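Local coordinates for protein cytochrome c-555 (Chlorobium tepidum, PDB 4J20) that carries a single heme as a basic, low-potential c-type cytochrome with electron transfer activity in green sulfur photosynthetic bacteria, at residues 30-44 with 76-88. The protein carries 2 engineered substitutions. Residues are numbered along the deposited sequence; the frame is centred on the assembly and turned at random.
Sequences VGDKAAWAPRIAQGM and VGNAVAYMVGQSK. With HEB (heme b/c), chain I; SO4 (sulfate ion), chain C; IPA (isopropyl alcohol), chain E.
Trp36 lays one face of its indole against Ser87, whose CB sits 3.8 Å from the centroid of the five-membered ring, a CH-pi contact over the pyrrole side. The serine hydroxyl works in two directions: OG donates to Met83 O one turn back at 2.7 Å and accepts from Gly31 N at 2.9 Å in a nearly straight bond (174°). This clamps the loop before helix 33-40 to the C-terminal tail just beyond helix 73-85, and a water donating to both Lys33 O and Ser87 O ties the backbones together again.

The six-membered end of the indole reaches the heme, its rim meeting the methyl CMA nearly in the ring plane, with CH2 coming closest. The bend of Met83 at chi3 (69°) swings CE obliquely in beside Trp36 CZ2, 3.7 Å away, where the methyl also touches heme CHB, while SD lies against the heme alone. A leucine in place of Trp36 would probably leave Ser87 CB without its aromatic face and open a gap beside the heme methyl and Met83 CE. Across the opposite face of the indole runs Arg39 CD; its NH1 bonds both heme propionates, 2.8 Å to O1A.

Farther along, Ile40 CG1 meets Val84 CG1 at 4.0 Å. Met44, folded back at chi2 and chi3, enters as a knob among Gly77, Val80, Ala81 and Val84, its CE 3.8 Å from Val80 CG1.

Helices 33-40 and 76-85, whose axes approach to 11.3 Å at 126°, form one wall of the heme pocket in this cytochrome c fold. Helix 5-15 packs against Met83 and Val30 through Tyr12, His20 of helix 17-20, the predicted axial ligand, touches the same two residues, and helix 44-53, which Met44 begins, also meets Val80 through Ser51.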
loop_
_atom_site.group_PDB
_atom_site.type_symbol
_atom_site.label_atom_id
_atom_site.label_comp_id
_atom_site.label_asym_id
_atom_site.label_seq_id
_atom_site.Cartn_x
_atom_site.Cartn_y
_atom_site.Cartn_z
ATOM N N VAL A 30 3.123 4.647 -6.750
ATOM C CA VAL A 30 3.884 5.340 -5.700
ATOM C C VAL A 30 4.566 6.571 -6.307
ATOM O O VAL A 30 5.169 6.506 -7.370
ATOM C CB VAL A 30 4.872 4.390 -5.009
ATOM C CG1 VAL A 30 5.805 5.147 -4.088
ATOM C CG2 VAL A 30 4.083 3.378 -4.187
ATOM N N GLY A 31 4.356 7.704 -5.624
ATOM C CA GLY A 31 4.837 8.987 -6.111
ATOM C C GLY A 31 3.853 9.792 -6.911
ATOM O O GLY A 31 4.131 10.942 -7.219
ATOM N N ASP A 32 2.704 9.207 -7.255
ATOM C CA ASP A 32 1.648 9.892 -8.011
ATOM C C ASP A 32 0.771 10.665 -7.039
ATOM O O ASP A 32 -0.086 10.111 -6.360
ATOM C CB ASP A 32 0.846 8.874 -8.855
ATOM C CG ASP A 32 -0.289 9.481 -9.649
ATOM O OD1 ASP A 32 -0.750 10.613 -9.357
ATOM O OD2 ASP A 32 -0.741 8.761 -10.575
ATOM N N LYS A 33 1.047 11.960 -6.913
ATOM C CA LYS A 33 0.456 12.778 -5.869
ATOM C C LYS A 33 -1.068 12.879 -5.977
ATOM O O LYS A 33 -1.777 12.809 -4.962
ATOM C CB LYS A 33 1.072 14.177 -5.872
ATOM C CG LYS A 33 2.586 14.209 -5.540
ATOM C CD LYS A 33 3.270 15.548 -6.073
ATOM C CE LYS A 33 2.526 16.738 -5.717
ATOM N NZ LYS A 33 3.451 17.875 -5.889
ATOM N N ALA A 34 -1.589 13.052 -7.187
ATOM C CA ALA A 34 -3.035 13.203 -7.359
ATOM C C ALA A 34 -3.725 11.906 -7.041
ATOM O O ALA A 34 -4.821 11.914 -6.471
ATOM C CB ALA A 34 -3.388 13.696 -8.768
ATOM N N ALA A 35 -3.117 10.794 -7.402
ATOM C CA ALA A 35 -3.753 9.487 -7.148
ATOM C C ALA A 35 -3.819 9.270 -5.638
ATOM O O ALA A 35 -4.803 8.693 -5.111
ATOM C CB ALA A 35 -2.988 8.373 -7.783
ATOM N N TRP A 36 -2.773 9.668 -4.915
ATOM C CA TRP A 36 -2.679 9.366 -3.502
ATOM C C TRP A 36 -3.388 10.371 -2.592
ATOM O O TRP A 36 -3.703 10.003 -1.459
ATOM C CB TRP A 36 -1.223 9.131 -3.071
ATOM C CG TRP A 36 -0.788 7.762 -3.470
ATOM C CD1 TRP A 36 -0.127 7.398 -4.612
ATOM C CD2 TRP A 36 -1.039 6.549 -2.734
ATOM N NE1 TRP A 36 0.052 6.024 -4.636
ATOM C CE2 TRP A 36 -0.491 5.482 -3.481
ATOM C CE3 TRP A 36 -1.645 6.290 -1.503
ATOM C CZ2 TRP A 36 -0.578 4.165 -3.052
ATOM C CZ3 TRP A 36 -1.753 4.973 -1.080
ATOM C CH2 TRP A 36 -1.213 3.925 -1.845
ATOM N N ALA A 37 -3.623 11.604 -3.009
ATOM C CA ALA A 37 -4.099 12.593 -2.047
ATOM C C ALA A 37 -5.406 12.190 -1.318
ATOM O O ALA A 37 -5.457 12.305 -0.098
ATOM C CB ALA A 37 -4.223 13.981 -2.740
ATOM N N PRO A 38 -6.460 11.778 -2.039
ATOM C CA PRO A 38 -7.675 11.455 -1.301
ATOM C C PRO A 38 -7.513 10.136 -0.531
ATOM O O PRO A 38 -8.207 9.916 0.472
ATOM C CB PRO A 38 -8.728 11.278 -2.390
ATOM C CG PRO A 38 -7.984 11.065 -3.625
ATOM C CD PRO A 38 -6.651 11.712 -3.500
ATOM N N ARG A 39 -6.566 9.263 -0.937
ATOM C CA ARG A 39 -6.345 8.009 -0.240
ATOM C C ARG A 39 -5.668 8.284 1.086
ATOM O O ARG A 39 -6.061 7.747 2.128
ATOM C CB ARG A 39 -5.492 7.086 -1.122
ATOM C CG ARG A 39 -6.159 6.748 -2.459
ATOM C CD ARG A 39 -5.255 5.868 -3.286
ATOM N NE ARG A 39 -5.849 5.600 -4.621
ATOM C CZ ARG A 39 -6.696 4.608 -4.900
ATOM N NH1 ARG A 39 -7.062 3.751 -3.975
ATOM N NH2 ARG A 39 -7.129 4.452 -6.144
ATOM N N ILE A 40 -4.652 9.137 1.085
ATOM C CA ILE A 40 -3.954 9.533 2.295
ATOM C C ILE A 40 -4.933 10.135 3.305
ATOM O O ILE A 40 -4.797 9.927 4.519
ATOM C CB ILE A 40 -2.778 10.466 1.921
ATOM C CG1 ILE A 40 -1.703 9.648 1.184
ATOM C CG2 ILE A 40 -2.197 11.145 3.155
ATOM C CD1 ILE A 40 -0.558 10.430 0.580
ATOM N N ALA A 41 -5.909 10.893 2.821
ATOM C CA ALA A 41 -6.888 11.530 3.709
ATOM C C ALA A 41 -7.767 10.499 4.433
ATOM O O ALA A 41 -8.374 10.845 5.464
ATOM C CB ALA A 41 -7.750 12.541 2.944
ATOM N N GLN A 42 -7.841 9.264 3.955
ATOM C CA GLN A 42 -8.560 8.234 4.664
ATOM C C GLN A 42 -7.887 7.899 5.971
ATOM O O GLN A 42 -8.513 7.281 6.834
ATOM C CB GLN A 42 -8.708 6.970 3.839
ATOM C CG GLN A 42 -9.533 7.142 2.594
ATOM C CD GLN A 42 -9.601 5.895 1.837
ATOM O OE1 GLN A 42 -8.597 5.453 1.276
ATOM N NE2 GLN A 42 -10.749 5.242 1.869
ATOM N N GLY A 43 -6.572 8.204 6.081
ATOM C CA GLY A 43 -5.756 7.892 7.245
ATOM C C GLY A 43 -5.191 6.486 7.176
ATOM O O GLY A 43 -5.654 5.626 6.424
ATOM N N MET A 44 -4.131 6.288 7.947
ATOM C CA MET A 44 -3.409 5.033 7.933
ATOM C C MET A 44 -4.227 3.872 8.393
ATOM O O MET A 44 -4.092 2.771 7.843
ATOM C CB MET A 44 -2.092 5.129 8.724
ATOM C CG MET A 44 -1.047 5.974 8.027
ATOM S SD MET A 44 -0.363 5.161 6.531
ATOM C CE MET A 44 0.454 3.724 7.224
ATOM N N VAL A 76 2.771 -5.426 6.221
ATOM C CA VAL A 76 1.902 -4.739 5.279
ATOM C C VAL A 76 1.695 -3.283 5.661
ATOM O O VAL A 76 1.847 -2.381 4.814
ATOM C CB VAL A 76 0.536 -5.456 5.152
ATOM C CG1 VAL A 76 -0.462 -4.636 4.288
ATOM C CG2 VAL A 76 0.709 -6.834 4.558
ATOM N N GLY A 77 1.477 -3.010 6.924
ATOM C CA GLY A 77 1.272 -1.646 7.312
ATOM C C GLY A 77 2.548 -0.811 7.169
ATOM O O GLY A 77 2.506 0.376 6.828
ATOM N N ASN A 78 3.713 -1.410 7.427
ATOM C CA ASN A 78 4.974 -0.713 7.234
ATOM C C ASN A 78 5.190 -0.372 5.766
ATOM O O ASN A 78 5.688 0.710 5.424
ATOM C CB ASN A 78 6.168 -1.491 7.797
ATOM C CG ASN A 78 6.166 -1.532 9.301
ATOM O OD1 ASN A 78 5.542 -0.710 9.955
ATOM N ND2 ASN A 78 6.873 -2.491 9.864
ATOM N N ALA A 79 4.814 -1.304 4.878
ATOM C CA ALA A 79 4.872 -1.040 3.439
ATOM C C ALA A 79 3.927 0.097 3.049
ATOM O O ALA A 79 4.300 0.961 2.230
ATOM C CB ALA A 79 4.563 -2.293 2.661
ATOM N N VAL A 80 2.725 0.142 3.633
ATOM C CA VAL A 80 1.814 1.249 3.351
ATOM C C VAL A 80 2.461 2.554 3.778
ATOM O O VAL A 80 2.410 3.569 3.068
ATOM C CB VAL A 80 0.437 1.044 4.065
ATOM C CG1 VAL A 80 -0.441 2.283 3.875
ATOM C CG2 VAL A 80 -0.289 -0.208 3.557
ATOM N N ALA A 81 3.099 2.572 4.949
ATOM C CA ALA A 81 3.754 3.784 5.454
ATOM C C ALA A 81 4.821 4.253 4.492
ATOM O O ALA A 81 4.956 5.448 4.241
ATOM C CB ALA A 81 4.334 3.543 6.846
ATOM N N TYR A 82 5.587 3.297 3.954
ATOM C CA TYR A 82 6.567 3.657 2.957
ATOM C C TYR A 82 5.922 4.285 1.721
ATOM O O TYR A 82 6.333 5.346 1.247
ATOM C CB TYR A 82 7.382 2.422 2.564
ATOM C CG TYR A 82 8.363 2.718 1.474
ATOM C CD1 TYR A 82 9.509 3.453 1.729
ATOM C CD2 TYR A 82 8.105 2.335 0.173
ATOM C CE1 TYR A 82 10.388 3.772 0.713
ATOM C CE2 TYR A 82 8.997 2.698 -0.877
ATOM C CZ TYR A 82 10.126 3.378 -0.567
ATOM O OH TYR A 82 11.025 3.694 -1.591
ATOM N N MET A 83 4.893 3.629 1.204
ATOM C CA MET A 83 4.191 4.124 0.002
ATOM C C MET A 83 3.630 5.533 0.227
ATOM O O MET A 83 3.791 6.424 -0.634
ATOM C CB MET A 83 3.060 3.189 -0.336
ATOM C CG MET A 83 3.562 1.810 -0.771
ATOM S SD MET A 83 2.296 0.514 -0.834
ATOM C CE MET A 83 1.334 1.087 -2.224
ATOM N N VAL A 84 2.963 5.748 1.348
ATOM C CA VAL A 84 2.385 7.056 1.634
ATOM C C VAL A 84 3.479 8.109 1.775
ATOM O O VAL A 84 3.359 9.215 1.207
ATOM C CB VAL A 84 1.546 6.970 2.914
ATOM C CG1 VAL A 84 1.252 8.372 3.493
ATOM C CG2 VAL A 84 0.271 6.197 2.689
ATOM N N GLY A 85 4.557 7.784 2.496
ATOM C CA GLY A 85 5.640 8.720 2.656
ATOM C C GLY A 85 6.310 9.146 1.361
ATOM O O GLY A 85 6.939 10.204 1.309
ATOM N N GLN A 86 6.234 8.323 0.334
ATOM C CA GLN A 86 6.822 8.626 -0.948
ATOM C C GLN A 86 5.832 9.269 -1.927
ATOM O O GLN A 86 6.228 9.616 -3.028
ATOM C CB GLN A 86 7.346 7.356 -1.584
ATOM C CG GLN A 86 8.597 6.785 -0.872
ATOM C CD GLN A 86 9.781 7.722 -0.934
ATOM O OE1 GLN A 86 10.159 8.210 -2.018
ATOM N NE2 GLN A 86 10.355 8.012 0.206
ATOM N N SER A 87 4.575 9.486 -1.500
ATOM C CA SER A 87 3.515 9.858 -2.460
ATOM C C SER A 87 2.865 11.208 -2.161
ATOM O O SER A 87 1.731 11.477 -2.587
ATOM C CB SER A 87 2.463 8.753 -2.538
ATOM O OG SER A 87 3.063 7.550 -3.010
ATOM N N LYS A 88 3.612 12.083 -1.455
ATOM C CA LYS A 88 3.146 13.428 -1.115
ATOM C C LYS A 88 3.902 14.468 -1.955
ATOM O O LYS A 88 4.962 14.241 -2.507
ATOM C CB LYS A 88 3.320 13.709 0.390
ATOM C CG LYS A 88 2.399 12.849 1.284
ATOM C CD LYS A 88 2.775 12.963 2.748
ATOM C CE LYS A 88 1.843 12.151 3.627
ATOM N NZ LYS A 88 2.275 12.201 5.056
ATOM O OXT LYS A 88 3.474 15.626 -2.008
HETATM FE FE HEB I . -2.175 -2.359 -3.533
HETATM C CHA HEB I . -4.627 -0.009 -3.631
HETATM C CHB HEB I . -1.069 -1.083 -0.547
HETATM C CHC HEB I . 0.166 -4.809 -3.336
HETATM C CHD HEB I . -3.075 -3.463 -6.625
HETATM N NA HEB I . -2.752 -0.861 -2.318
HETATM C C1A HEB I . -3.789 0.045 -2.550
HETATM C C2A HEB I . -3.806 0.999 -1.475
HETATM C C3A HEB I . -2.805 0.706 -0.651
HETATM C C4A HEB I . -2.139 -0.451 -1.160
HETATM C CMA HEB I . -2.410 1.426 0.629
HETATM C CAA HEB I . -4.794 2.162 -1.394
HETATM C CBA HEB I . -5.912 1.873 -0.388
HETATM C CGA HEB I . -6.981 2.936 -0.316
HETATM O O1A HEB I . -7.002 3.901 -1.135
HETATM O O2A HEB I . -7.865 2.763 0.562
HETATM N NB HEB I . -0.729 -2.845 -2.220
HETATM C C1B HEB I . -0.445 -2.216 -1.010
HETATM C C2B HEB I . 0.566 -2.944 -0.305
HETATM C C3B HEB I . 0.933 -3.972 -1.089
HETATM C C4B HEB I . 0.125 -3.947 -2.286
HETATM C CMB HEB I . 1.120 -2.473 1.016
HETATM C CAB HEB I . 1.971 -5.043 -0.857
HETATM C CBB HEB I . 1.810 -5.760 0.492
HETATM N NC HEB I . -1.567 -3.806 -4.765
HETATM C C1C HEB I . -0.590 -4.747 -4.483
HETATM C C2C HEB I . -0.467 -5.666 -5.588
HETATM C C3C HEB I . -1.324 -5.252 -6.528
HETATM C C4C HEB I . -2.050 -4.140 -6.021
HETATM C CMC HEB I . 0.592 -6.767 -5.638
HETATM C CAC HEB I . -1.541 -5.813 -7.930
HETATM C CBC HEB I . -1.922 -7.289 -8.027
HETATM N ND HEB I . -3.593 -1.837 -4.863
HETATM C C1D HEB I . -3.808 -2.436 -6.098
HETATM C C2D HEB I . -4.867 -1.785 -6.789
HETATM C C3D HEB I . -5.335 -0.748 -5.897
HETATM C C4D HEB I . -4.507 -0.828 -4.724
HETATM C CMD HEB I . -5.434 -2.094 -8.152
HETATM C CAD HEB I . -6.447 0.256 -6.151
HETATM C CBD HEB I . -7.857 -0.271 -5.796
HETATM C CGD HEB I . -8.880 0.769 -6.039
HETATM O O1D HEB I . -8.822 1.812 -5.370
HETATM O O2D HEB I . -9.707 0.615 -6.905
HETATM S S SO4 C . -5.061 7.615 11.220
HETATM O O1 SO4 C . -4.869 6.197 11.575
HETATM O O2 SO4 C . -4.944 8.428 12.423
HETATM O O3 SO4 C . -3.946 8.026 10.282
HETATM O O4 SO4 C . -6.434 7.595 10.623
HETATM C C1 IPA E . 9.950 7.414 -6.896
HETATM C C2 IPA E . 9.010 7.706 -5.729
HETATM C C3 IPA E . 8.995 9.201 -5.400
HETATM O O2 IPA E . 9.432 6.932 -4.587
HETATM O O HOH W 1 -0.637 12.838 -2.380
#